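Local coordinates for DNA repair protein PprA (Deinococcus deserti, PDB 6MC8) that binds DNA and acts in the repair of radiation-induced DNA damage and in genome segregation, and is associated with filament formation, at residues A191-R196 with S261-E266; V43-L48 with D78-G83; L82-L87 with G124-M129. The protein carries 2 engineered substitutions. All coordinates share one frame; numbering follows the deposited sequence.

Contact 1: residues A191-R196 with S261-E266; sequences AVEVHR and SAVVRE
Ser261 OG bridges two side chains of the adjacent strand: it accepts a hydrogen bond from His195 ND1 at 2.7 Å and donates one to Glu193 OE2 at 3.0 Å. With CG anti to the backbone N (chi1 178°) the imidazole lies beside the serine, and the hydroxyl sits at its edge, near the ring plane. Glu193, fully extended, receives the serine with the anti lone pair of OE2, while its OE1 is taken by a salt bridge to Arg182. A small residue that can both give and take suits this buried spot. The backbones run antiparallel: Val192 N to Val264 O and Val264 N to Val192 O are both 3.1 Å. Val194 N also bonds to Ala262 O, though the return bond is weak. Arg265 presents one guanidinium face to Val263 CG1 and pairs with Asp78. Branched valines and a small alanine suit the other, apolar face, formed by Val192, Val194, Ala262 and Val264. Strand 261-267 is an edge strand of the chain's four-stranded antiparallel sheet, beside 189-195, whose other neighbour is 179-186; the valine face packs on helix 274-304, and on the opposite face Glu193 and Arg265 touch Leu85 of the loop after helix 62-80.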
ATOM      1  N   ALA A 191     -10.230  -5.856  -6.914  1.00 22.07           N
ATOM      2  CA  ALA A 191     -10.728  -7.217  -6.989  1.00 25.76           C
ATOM      3  C   ALA A 191     -11.801  -7.455  -5.941  1.00 25.11           C
ATOM      4  O   ALA A 191     -11.807  -6.819  -4.885  1.00 27.39           O
ATOM      5  CB  ALA A 191      -9.595  -8.213  -6.816  1.00 20.59           C
ATOM      6  N   VAL A 192     -12.712  -8.373  -6.243  1.00 23.97           N
ATOM      7  CA  VAL A 192     -13.791  -8.742  -5.339  1.00 26.76           C
ATOM      8  C   VAL A 192     -14.007 -10.249  -5.432  1.00 25.18           C
ATOM      9  O   VAL A 192     -13.968 -10.829  -6.524  1.00 25.66           O
ATOM     10  CB  VAL A 192     -15.078  -7.934  -5.632  1.00 22.64           C
ATOM     11  CG1 VAL A 192     -15.546  -8.100  -7.056  1.00 22.81           C
ATOM     12  CG2 VAL A 192     -16.192  -8.296  -4.670  1.00 30.07           C
ATOM     13  N   GLU A 193     -14.156 -10.892  -4.279  1.00 27.38           N
ATOM     14  CA  GLU A 193     -14.407 -12.321  -4.185  1.00 19.36           C
ATOM     15  C   GLU A 193     -15.811 -12.527  -3.645  1.00 23.42           C
ATOM     16  O   GLU A 193     -16.228 -11.829  -2.721  1.00 23.69           O
ATOM     17  CB  GLU A 193     -13.384 -13.003  -3.276  1.00 18.02           C
ATOM     18  CG  GLU A 193     -13.546 -14.507  -3.161  1.00 18.22           C
ATOM     19  CD  GLU A 193     -12.533 -15.135  -2.241  1.00 22.17           C
ATOM     20  OE1 GLU A 193     -11.720 -14.398  -1.656  1.00 27.40           O
ATOM     21  OE2 GLU A 193     -12.546 -16.369  -2.100  1.00 21.86           O
ATOM     22  N   VAL A 194     -16.539 -13.466  -4.235  1.00 23.15           N
ATOM     23  CA  VAL A 194     -17.848 -13.891  -3.758  1.00 20.17           C
ATOM     24  C   VAL A 194     -17.767 -15.380  -3.466  1.00 22.66           C
ATOM     25  O   VAL A 194     -17.428 -16.171  -4.351  1.00 24.68           O
ATOM     26  CB  VAL A 194     -18.944 -13.568  -4.788  1.00 25.03           C
ATOM     27  CG1 VAL A 194     -20.219 -14.265  -4.444  1.00 27.77           C
ATOM     28  CG2 VAL A 194     -19.186 -12.081  -4.834  1.00 27.19           C
ATOM     29  N   HIS A 195     -18.076 -15.761  -2.231  1.00 24.25           N
ATOM     30  CA  HIS A 195     -17.795 -17.097  -1.723  1.00 21.09           C
ATOM     31  C   HIS A 195     -19.039 -17.737  -1.128  1.00 23.68           C
ATOM     32  O   HIS A 195     -19.659 -17.173  -0.224  1.00 24.54           O
ATOM     33  CB  HIS A 195     -16.702 -17.035  -0.665  1.00 20.42           C
ATOM     34  CG  HIS A 195     -16.367 -18.355  -0.055  1.00 24.76           C
ATOM     35  ND1 HIS A 195     -15.604 -19.302  -0.699  1.00 19.80           N
ATOM     36  CD2 HIS A 195     -16.686 -18.885   1.148  1.00 23.00           C
ATOM     37  CE1 HIS A 195     -15.468 -20.358   0.081  1.00 22.98           C
ATOM     38  NE2 HIS A 195     -16.118 -20.131   1.206  1.00 24.15           N
ATOM     39  N   ARG A 196     -19.384 -18.919  -1.621  1.00 25.46           N
ATOM     40  CA  ARG A 196     -20.372 -19.785  -0.979  1.00 25.48           C
ATOM     41  C   ARG A 196     -19.682 -21.111  -0.698  1.00 27.10           C
ATOM     42  O   ARG A 196     -19.153 -21.732  -1.641  1.00 22.82           O
ATOM     43  CB  ARG A 196     -21.613 -19.992  -1.839  1.00 25.06           C
ATOM     44  CG  ARG A 196     -22.705 -20.748  -1.105  1.00 29.52           C
ATOM     45  CD  ARG A 196     -23.897 -21.067  -1.974  1.00 21.04           C
ATOM     46  NE  ARG A 196     -24.611 -19.882  -2.417  1.00 25.67           N
ATOM     47  CZ  ARG A 196     -24.669 -19.486  -3.680  1.00 23.79           C
ATOM     48  NH1 ARG A 196     -24.048 -20.182  -4.616  1.00 23.19           N
ATOM     49  NH2 ARG A 196     -25.343 -18.399  -4.004  1.00 31.23           N
ATOM     50  N   SER A 261     -15.838 -20.268  -4.897  1.00 19.56           N
ATOM     51  CA  SER A 261     -15.677 -18.830  -5.025  1.00 22.15           C
ATOM     52  C   SER A 261     -15.716 -18.421  -6.491  1.00 23.33           C
ATOM     53  O   SER A 261     -15.776 -19.254  -7.394  1.00 18.00           O
ATOM     54  CB  SER A 261     -14.375 -18.343  -4.380  1.00 18.62           C
ATOM     55  OG  SER A 261     -14.401 -18.510  -2.979  1.00 21.18           O
ATOM     56  N   ALA A 262     -15.709 -17.109  -6.701  1.00 22.54           N
ATOM     57  CA  ALA A 262     -15.570 -16.493  -8.010  1.00 16.73           C
ATOM     58  C   ALA A 262     -14.993 -15.102  -7.813  1.00 24.11           C
ATOM     59  O   ALA A 262     -15.477 -14.338  -6.976  1.00 27.63           O
ATOM     60  CB  ALA A 262     -16.906 -16.420  -8.753  1.00 16.96           C
ATOM     61  N   VAL A 263     -13.952 -14.780  -8.575  1.00 24.95           N
ATOM     62  CA  VAL A 263     -13.209 -13.538  -8.409  1.00 17.16           C
ATOM     63  C   VAL A 263     -13.297 -12.729  -9.697  1.00 22.37           C
ATOM     64  O   VAL A 263     -13.053 -13.254 -10.788  1.00 20.90           O
ATOM     65  CB  VAL A 263     -11.738 -13.815  -8.032  1.00 19.28           C
ATOM     66  CG1 VAL A 263     -10.965 -12.521  -7.871  1.00 20.67           C
ATOM     67  CG2 VAL A 263     -11.653 -14.644  -6.767  1.00 17.64           C
ATOM     68  N   VAL A 264     -13.651 -11.452  -9.569  1.00 22.52           N
ATOM     69  CA  VAL A 264     -13.638 -10.505 -10.678  1.00 23.33           C
ATOM     70  C   VAL A 264     -12.602  -9.433 -10.374  1.00 26.13           C
ATOM     71  O   VAL A 264     -12.588  -8.871  -9.274  1.00 29.88           O
ATOM     72  CB  VAL A 264     -15.028  -9.887 -10.917  1.00 24.73           C
ATOM     73  CG1 VAL A 264     -14.974  -8.840 -12.009  1.00 32.26           C
ATOM     74  CG2 VAL A 264     -16.014 -10.955 -11.297  1.00 26.06           C
ATOM     75  N   ARG A 265     -11.730  -9.158 -11.342  1.00 22.96           N
ATOM     76  CA  ARG A 265     -10.660  -8.187 -11.187  1.00 25.37           C
ATOM     77  C   ARG A 265     -10.798  -7.072 -12.216  1.00 26.65           C
ATOM     78  O   ARG A 265     -11.373  -7.261 -13.290  1.00 28.77           O
ATOM     79  CB  ARG A 265      -9.289  -8.851 -11.322  1.00 25.86           C
ATOM     80  CG  ARG A 265      -8.963  -9.794 -10.186  1.00 30.94           C
ATOM     81  CD  ARG A 265      -7.628 -10.466 -10.390  1.00 28.06           C
ATOM     82  NE  ARG A 265      -7.303 -11.375  -9.300  1.00 25.98           N
ATOM     83  CZ  ARG A 265      -7.642 -12.656  -9.269  1.00 24.17           C
ATOM     84  NH1 ARG A 265      -8.330 -13.187 -10.265  1.00 27.11           N
ATOM     85  NH2 ARG A 265      -7.301 -13.404  -8.237  1.00 24.77           N
ATOM     86  N   GLU A 266     -10.269  -5.904 -11.869  1.00 31.74           N
ATOM     87  CA  GLU A 266     -10.311  -4.731 -12.726  1.00 29.69           C
ATOM     88  C   GLU A 266      -9.047  -3.910 -12.534  1.00 32.10           C
ATOM     89  O   GLU A 266      -8.695  -3.552 -11.410  1.00 32.85           O
ATOM     90  CB  GLU A 266     -11.533  -3.867 -12.429  1.00 31.87           C
ATOM     91  CG  GLU A 266     -11.643  -2.647 -13.316  1.00 40.74           C
ATOM     92  CD  GLU A 266     -11.920  -2.989 -14.762  1.00 40.73           C
ATOM     93  OE1 GLU A 266     -12.599  -3.998 -15.029  1.00 46.71           O
ATOM     94  OE2 GLU A 266     -11.438  -2.255 -15.639  1.00 53.09           O
TER

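Contact 2: residues V43-L48 with D78-G83; sequences VATAGL and DRWGLG
Arg79 and Trp80, neighbours at the end of helix 62-80, each send a donor to the turn at 43-48. Arg79 NH1 bonds to Ala46 O at 3.2 Å and 161°, with the oxygen close to the guanidinium plane and the donor somewhat tilted from the plane of the carbonyl. The arginine chain, extended from CG to NE, carries the charge this far, and its CD also lies 3.2 Å from Ala46 O. Trp80 NE1 reaches Thr45 OG1 at 3.2 Å, almost in the indole plane but with a more bent bond, 144°. Ala46 CB lies 4.0 Å from Arg79 CB and 4.1 Å from Trp80 CD1, a place where a methyl is an apt size. Leu48 CD1 comes within 3.8 Å of Arg79 NH1.

A second shell fixes these acceptors. Thr45 OG1 serves the indole while also bonded to Leu42 O of helix 35-43. A Schellman motif closes that helix: Leu48 N bonds to Val43 O and Gly47 N to Ala44 O, with Gly47 at the positive phi that a glycine takes readily. Ala46 N also reaches Val43 O, from the opposite face of the carbonyl from Leu48 N. Phe257 meets the indole ring and His77 packs edge-to-face with it.

Chemically, the arginine's partner across this contact is a carbonyl at the C-terminal end of a helix, near the negative end of the helix dipole, which would probably favour a positive charge, while the N-H of the buried indole is satisfied by the threonine hydroxyl.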
ATOM      1  N   VAL A  43      -8.769 -28.785 -14.049  1.00 18.29           N
ATOM      2  CA  VAL A  43      -9.328 -27.440 -14.077  1.00 18.16           C
ATOM      3  C   VAL A  43     -10.743 -27.398 -14.628  1.00 20.70           C
ATOM      4  O   VAL A  43     -11.394 -26.355 -14.544  1.00 18.37           O
ATOM      5  CB  VAL A  43      -8.419 -26.478 -14.869  1.00 18.15           C
ATOM      6  CG1 VAL A  43      -7.071 -26.362 -14.196  1.00 15.72           C
ATOM      7  CG2 VAL A  43      -8.268 -26.930 -16.309  1.00 17.08           C
ATOM      8  N   ALA A  44     -11.247 -28.510 -15.169  1.00 20.00           N
ATOM      9  CA  ALA A  44     -12.653 -28.575 -15.545  1.00 19.81           C
ATOM     10  C   ALA A  44     -13.563 -28.708 -14.334  1.00 24.26           C
ATOM     11  O   ALA A  44     -14.765 -28.459 -14.449  1.00 24.46           O
ATOM     12  CB  ALA A  44     -12.899 -29.733 -16.508  1.00 18.42           C
ATOM     13  N   THR A  45     -13.016 -29.087 -13.178  1.00 22.83           N
ATOM     14  CA  THR A  45     -13.773 -29.033 -11.936  1.00 20.63           C
ATOM     15  C   THR A  45     -14.010 -27.602 -11.480  1.00 23.39           C
ATOM     16  O   THR A  45     -14.899 -27.368 -10.658  1.00 25.03           O
ATOM     17  CB  THR A  45     -13.054 -29.812 -10.836  1.00 24.02           C
ATOM     18  OG1 THR A  45     -11.795 -29.194 -10.550  1.00 23.98           O
ATOM     19  CG2 THR A  45     -12.817 -31.242 -11.274  1.00 23.02           C
ATOM     20  N   ALA A  46     -13.236 -26.649 -11.986  1.00 21.86           N
ATOM     21  CA  ALA A  46     -13.493 -25.237 -11.777  1.00 21.79           C
ATOM     22  C   ALA A  46     -14.215 -24.591 -12.949  1.00 17.36           C
ATOM     23  O   ALA A  46     -14.348 -23.369 -12.976  1.00 22.26           O
ATOM     24  CB  ALA A  46     -12.186 -24.497 -11.501  1.00 18.04           C
ATOM     25  N   GLY A  47     -14.688 -25.373 -13.909  1.00 19.64           N
ATOM     26  CA  GLY A  47     -15.460 -24.839 -15.007  1.00 17.99           C
ATOM     27  C   GLY A  47     -14.660 -24.385 -16.202  1.00 21.62           C
ATOM     28  O   GLY A  47     -15.222 -23.742 -17.092  1.00 25.20           O
ATOM     29  N   LEU A  48     -13.374 -24.705 -16.256  1.00 20.49           N
ATOM     30  CA  LEU A  48     -12.525 -24.248 -17.343  1.00 20.43           C
ATOM     31  C   LEU A  48     -12.492 -25.263 -18.474  1.00 21.47           C
ATOM     32  O   LEU A  48     -12.496 -26.473 -18.243  1.00 26.41           O
ATOM     33  CB  LEU A  48     -11.099 -24.004 -16.851  1.00 17.03           C
ATOM     34  CG  LEU A  48     -10.715 -22.737 -16.094  1.00 16.98           C
ATOM     35  CD1 LEU A  48     -11.175 -22.746 -14.653  1.00 16.22           C
ATOM     36  CD2 LEU A  48      -9.230 -22.570 -16.166  1.00 12.25           C
ATOM     37  N   ASP A  78      -9.050 -19.360  -8.132  1.00 19.94           N
ATOM     38  CA  ASP A  78     -10.031 -18.322  -7.838  1.00 21.65           C
ATOM     39  C   ASP A  78     -11.402 -18.927  -7.586  1.00 23.44           C
ATOM     40  O   ASP A  78     -12.235 -18.337  -6.894  1.00 30.38           O
ATOM     41  CB  ASP A  78     -10.110 -17.320  -8.989  1.00 19.06           C
ATOM     42  CG  ASP A  78      -8.886 -16.456  -9.098  1.00 24.01           C
ATOM     43  OD1 ASP A  78      -8.245 -16.192  -8.067  1.00 22.98           O
ATOM     44  OD2 ASP A  78      -8.561 -16.039 -10.222  1.00 30.17           O
ATOM     45  N   ARG A  79     -11.645 -20.111  -8.133  1.00 18.62           N
ATOM     46  CA  ARG A  79     -12.951 -20.735  -8.080  1.00 20.13           C
ATOM     47  C   ARG A  79     -13.015 -21.884  -7.088  1.00 21.48           C
ATOM     48  O   ARG A  79     -14.075 -22.125  -6.506  1.00 21.97           O
ATOM     49  CB  ARG A  79     -13.326 -21.192  -9.483  1.00 19.36           C
ATOM     50  CG  ARG A  79     -13.512 -20.012 -10.396  1.00 18.78           C
ATOM     51  CD  ARG A  79     -13.721 -20.421 -11.809  1.00 19.84           C
ATOM     52  NE  ARG A  79     -14.031 -19.279 -12.654  1.00 18.69           N
ATOM     53  CZ  ARG A  79     -14.293 -19.364 -13.950  1.00 18.52           C
ATOM     54  NH1 ARG A  79     -14.287 -20.542 -14.550  1.00 14.21           N
ATOM     55  NH2 ARG A  79     -14.568 -18.272 -14.639  1.00 20.60           N
ATOM     56  N   TRP A  80     -11.899 -22.579  -6.871  1.00 17.05           N
ATOM     57  CA  TRP A  80     -11.832 -23.584  -5.816  1.00 21.06           C
ATOM     58  C   TRP A  80     -11.995 -22.962  -4.435  1.00 19.84           C
ATOM     59  O   TRP A  80     -12.580 -23.585  -3.544  1.00 19.45           O
ATOM     60  CB  TRP A  80     -10.511 -24.337  -5.922  1.00 18.64           C
ATOM     61  CG  TRP A  80     -10.466 -25.302  -7.053  1.00 18.12           C
ATOM     62  CD1 TRP A  80     -11.525 -25.869  -7.684  1.00 17.86           C
ATOM     63  CD2 TRP A  80      -9.300 -25.750  -7.747  1.00 21.48           C
ATOM     64  NE1 TRP A  80     -11.095 -26.684  -8.695  1.00 20.24           N
ATOM     65  CE2 TRP A  80      -9.730 -26.622  -8.760  1.00 20.93           C
ATOM     66  CE3 TRP A  80      -7.933 -25.511  -7.598  1.00 18.76           C
ATOM     67  CZ2 TRP A  80      -8.842 -27.260  -9.617  1.00 18.46           C
ATOM     68  CZ3 TRP A  80      -7.056 -26.142  -8.451  1.00 19.37           C
ATOM     69  CH2 TRP A  80      -7.512 -27.006  -9.448  1.00 14.85           C
ATOM     70  N   GLY A  81     -11.508 -21.736  -4.252  1.00 20.31           N
ATOM     71  CA  GLY A  81     -11.732 -20.973  -3.040  1.00 22.08           C
ATOM     72  C   GLY A  81     -11.061 -21.539  -1.809  1.00 22.95           C
ATOM     73  O   GLY A  81     -11.671 -21.621  -0.741  1.00 24.56           O
ATOM     74  N   LEU A  82      -9.806 -21.934  -1.946  1.00 22.70           N
ATOM     75  CA  LEU A  82      -9.093 -22.583  -0.862  1.00 25.21           C
ATOM     76  C   LEU A  82      -8.475 -21.589   0.106  1.00 29.14           C
ATOM     77  O   LEU A  82      -7.973 -21.999   1.155  1.00 34.50           O
ATOM     78  CB  LEU A  82      -8.013 -23.503  -1.434  1.00 21.44           C
ATOM     79  CG  LEU A  82      -8.551 -24.560  -2.400  1.00 24.83           C
ATOM     80  CD1 LEU A  82      -7.431 -25.406  -2.972  1.00 24.16           C
ATOM     81  CD2 LEU A  82      -9.617 -25.428  -1.760  1.00 22.40           C
ATOM     82  N   GLY A  83      -8.519 -20.301  -0.203  1.00 20.22           N
ATOM     83  CA  GLY A  83      -7.902 -19.308   0.651  1.00 22.71           C
ATOM     84  C   GLY A  83      -6.407 -19.210   0.460  1.00 26.36           C
ATOM     85  O   GLY A  83      -5.674 -19.001   1.432  1.00 23.52           O
TER

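Contact 3: residues L82-L87 with G124-M129; sequences LGLLHL and GTYASM
The loop joining helix 62-80 to strand 89-95 lays three leucines, Leu82, Leu84 and Leu87, against Tyr126 of helix 119-127 and Met129, which follows it closely. Leu82 brings CD1 to 3.8 Å from Tyr126 CB, approaching the aromatic side chain obliquely. Leu84 splits its two methyls: CD1 lies 3.9 Å from Tyr126 CD1, and CD2 is 3.7 Å from Met129 CB, its side chain standing at about a right angle to both. CG anti to the carbonyl carbon (chi1 -54°), with chi2 at 180°, points one methyl at each partner, a task suited to a branched leucine. With an alanine here both methyls go, which would probably open a gap between Tyr126 and Met129 and leave the tyrosine ring freer to shift. At the other end of the row, Leu87 CD1 meets Met129 SD at 3.8 Å; the long, unbranched methionine extends far enough to find it.

The loop holds its shape with a type I turn from Leu84 to Leu87, closed by Leu87 N to Leu84 O. Before it, Gly83 adopts backbone angles at which a side chain would clash with the preceding carbonyl. One water joins the segments through polar atoms, 3.1 Å from His86 NE2 and donating to Met129 O at 2.8 Å; Trp140 NE1 bonds to that same carbonyl. Tyr126 also meets His77 edge-to-face, and Met129 reaches Val107 of strand 100-107. This is apolar loop-on-helix packing, bringing helix 62-80, helix 119-127 and the three-stranded antiparallel sheet together.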
ATOM      1  N   LEU A  82      -9.806 -21.934  -1.946  1.00 22.70           N
ATOM      2  CA  LEU A  82      -9.093 -22.583  -0.862  1.00 25.21           C
ATOM      3  C   LEU A  82      -8.475 -21.589   0.106  1.00 29.14           C
ATOM      4  O   LEU A  82      -7.973 -21.999   1.155  1.00 34.50           O
ATOM      5  CB  LEU A  82      -8.013 -23.503  -1.434  1.00 21.44           C
ATOM      6  CG  LEU A  82      -8.551 -24.560  -2.400  1.00 24.83           C
ATOM      7  CD1 LEU A  82      -7.431 -25.406  -2.972  1.00 24.16           C
ATOM      8  CD2 LEU A  82      -9.617 -25.428  -1.760  1.00 22.40           C
ATOM      9  N   GLY A  83      -8.519 -20.301  -0.203  1.00 20.22           N
ATOM     10  CA  GLY A  83      -7.902 -19.308   0.651  1.00 22.71           C
ATOM     11  C   GLY A  83      -6.407 -19.210   0.460  1.00 26.36           C
ATOM     12  O   GLY A  83      -5.674 -19.001   1.432  1.00 23.52           O
ATOM     13  N   LEU A  84      -5.938 -19.360  -0.777  1.00 29.58           N
ATOM     14  CA  LEU A  84      -4.517 -19.345  -1.088  1.00 24.93           C
ATOM     15  C   LEU A  84      -4.175 -18.184  -2.013  1.00 28.38           C
ATOM     16  O   LEU A  84      -3.230 -18.260  -2.796  1.00 28.07           O
ATOM     17  CB  LEU A  84      -4.094 -20.673  -1.709  1.00 25.66           C
ATOM     18  CG  LEU A  84      -4.444 -21.914  -0.886  1.00 24.71           C
ATOM     19  CD1 LEU A  84      -3.985 -23.189  -1.578  1.00 22.08           C
ATOM     20  CD2 LEU A  84      -3.912 -21.829   0.522  1.00 26.16           C
ATOM     21  N   LEU A  85      -4.952 -17.103  -1.926  1.00 28.21           N
ATOM     22  CA  LEU A  85      -4.745 -15.931  -2.768  1.00 24.34           C
ATOM     23  C   LEU A  85      -3.525 -15.122  -2.354  1.00 21.07           C
ATOM     24  O   LEU A  85      -3.028 -14.320  -3.149  1.00 21.65           O
ATOM     25  CB  LEU A  85      -5.996 -15.057  -2.737  1.00 26.21           C
ATOM     26  CG  LEU A  85      -7.223 -15.666  -3.407  1.00 26.28           C
ATOM     27  CD1 LEU A  85      -8.467 -14.853  -3.120  1.00 19.41           C
ATOM     28  CD2 LEU A  85      -6.987 -15.752  -4.894  1.00 26.76           C
ATOM     29  N   HIS A  86      -3.038 -15.312  -1.131  1.00 27.54           N
ATOM     30  CA  HIS A  86      -1.793 -14.713  -0.675  1.00 29.42           C
ATOM     31  C   HIS A  86      -0.565 -15.450  -1.185  1.00 30.33           C
ATOM     32  O   HIS A  86       0.553 -14.960  -0.999  1.00 37.01           O
ATOM     33  CB  HIS A  86      -1.767 -14.674   0.851  1.00 24.18           C
ATOM     34  CG  HIS A  86      -1.729 -16.026   1.483  1.00 25.80           C
ATOM     35  ND1 HIS A  86      -2.835 -16.840   1.568  1.00 28.60           N
ATOM     36  CD2 HIS A  86      -0.717 -16.706   2.070  1.00 28.33           C
ATOM     37  CE1 HIS A  86      -2.505 -17.966   2.169  1.00 28.56           C
ATOM     38  NE2 HIS A  86      -1.225 -17.910   2.485  1.00 24.63           N
ATOM     39  N   LEU A  87      -0.743 -16.607  -1.808  1.00 26.00           N
ATOM     40  CA  LEU A  87       0.337 -17.371  -2.404  1.00 27.50           C
ATOM     41  C   LEU A  87       0.319 -17.181  -3.914  1.00 25.20           C
ATOM     42  O   LEU A  87      -0.712 -16.867  -4.511  1.00 27.54           O
ATOM     43  CB  LEU A  87       0.206 -18.857  -2.057  1.00 26.99           C
ATOM     44  CG  LEU A  87       0.195 -19.213  -0.571  1.00 27.53           C
ATOM     45  CD1 LEU A  87      -0.085 -20.689  -0.377  1.00 22.59           C
ATOM     46  CD2 LEU A  87       1.489 -18.815   0.106  1.00 24.34           C
ATOM     47  N   GLY A 124      -4.661 -32.491  -0.884  1.00 26.29           N
ATOM     48  CA  GLY A 124      -4.110 -32.529   0.459  1.00 24.04           C
ATOM     49  C   GLY A 124      -2.902 -31.627   0.618  1.00 27.02           C
ATOM     50  O   GLY A 124      -2.625 -31.137   1.714  1.00 26.48           O
ATOM     51  N   THR A 125      -2.158 -31.414  -0.468  1.00 22.27           N
ATOM     52  CA  THR A 125      -1.048 -30.468  -0.455  1.00 25.50           C
ATOM     53  C   THR A 125      -1.558 -29.040  -0.304  1.00 23.39           C
ATOM     54  O   THR A 125      -0.994 -28.236   0.444  1.00 26.11           O
ATOM     55  CB  THR A 125      -0.222 -30.634  -1.737  1.00 26.38           C
ATOM     56  OG1 THR A 125       0.296 -31.966  -1.805  1.00 17.37           O
ATOM     57  CG2 THR A 125       0.929 -29.651  -1.795  1.00 19.85           C
ATOM     58  N   TYR A 126      -2.652 -28.722  -0.993  1.00 23.06           N
ATOM     59  CA  TYR A 126      -3.268 -27.405  -0.882  1.00 22.90           C
ATOM     60  C   TYR A 126      -3.988 -27.230   0.450  1.00 28.41           C
ATOM     61  O   TYR A 126      -4.130 -26.103   0.937  1.00 32.32           O
ATOM     62  CB  TYR A 126      -4.230 -27.202  -2.050  1.00 26.92           C
ATOM     63  CG  TYR A 126      -3.551 -26.921  -3.366  1.00 23.60           C
ATOM     64  CD1 TYR A 126      -2.346 -26.237  -3.416  1.00 20.26           C
ATOM     65  CD2 TYR A 126      -4.075 -27.412  -4.554  1.00 24.65           C
ATOM     66  CE1 TYR A 126      -1.718 -25.991  -4.611  1.00 22.57           C
ATOM     67  CE2 TYR A 126      -3.443 -27.184  -5.757  1.00 25.86           C
ATOM     68  CZ  TYR A 126      -2.269 -26.470  -5.779  1.00 25.38           C
ATOM     69  OH  TYR A 126      -1.637 -26.235  -6.971  1.00 22.38           O
ATOM     70  N   ALA A 127      -4.451 -28.327   1.053  1.00 24.57           N
ATOM     71  CA  ALA A 127      -5.189 -28.224   2.307  1.00 31.30           C
ATOM     72  C   ALA A 127      -4.261 -27.930   3.476  1.00 34.97           C
ATOM     73  O   ALA A 127      -4.662 -27.285   4.450  1.00 31.15           O
ATOM     74  CB  ALA A 127      -5.984 -29.503   2.566  1.00 26.03           C
ATOM     75  N   SER A 128      -3.005 -28.377   3.391  1.00 29.99           N
ATOM     76  CA  SER A 128      -2.031 -28.092   4.438  1.00 30.12           C
ATOM     77  C   SER A 128      -1.562 -26.642   4.426  1.00 31.14           C
ATOM     78  O   SER A 128      -0.884 -26.221   5.367  1.00 36.95           O
ATOM     79  CB  SER A 128      -0.832 -29.030   4.308  1.00 21.47           C
ATOM     80  OG  SER A 128      -0.090 -28.763   3.138  1.00 30.83           O
ATOM     81  N   MET A 129      -1.906 -25.878   3.394  1.00 25.40           N
ATOM     82  CA  MET A 129      -1.604 -24.463   3.303  1.00 26.81           C
ATOM     83  C   MET A 129      -2.729 -23.589   3.838  1.00 30.13           C
ATOM     84  O   MET A 129      -2.552 -22.374   3.949  1.00 35.08           O
ATOM     85  CB  MET A 129      -1.337 -24.092   1.842  1.00 26.69           C
ATOM     86  CG  MET A 129      -0.250 -24.902   1.176  1.00 23.66           C
ATOM     87  SD  MET A 129      -0.117 -24.521  -0.571  1.00 26.31           S
ATOM     88  CE  MET A 129       1.024 -25.783  -1.086  1.00 24.48           C
TER
HETATM   89  O   HOH W   1      -0.289 -20.713   3.554  1.00 19.33           O

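In the fold
From the N terminus, contact 2 comes first: it returns the end of helix 62-80 to the turn after helix 35-43, closing a loop that is mostly helical. Contact 3 starts where contact 2 ends, sharing Leu82 and Gly83, and closes the loop that holds the three-stranded sheet and the first half or so of helix 119-127. Contact 1 follows in series, joining strand 189-195 to strand 261-267 across an excursion of three helices. None encloses or crosses another in sequence, yet they meet in space: Ser261 N probably bonds to Arg79 O, and Leu85 packs on Glu193, Arg265 and Asp78. The end of helix 62-80 and its loop thus link the helical N-terminal region, the three-stranded sheet and the four-stranded sheet.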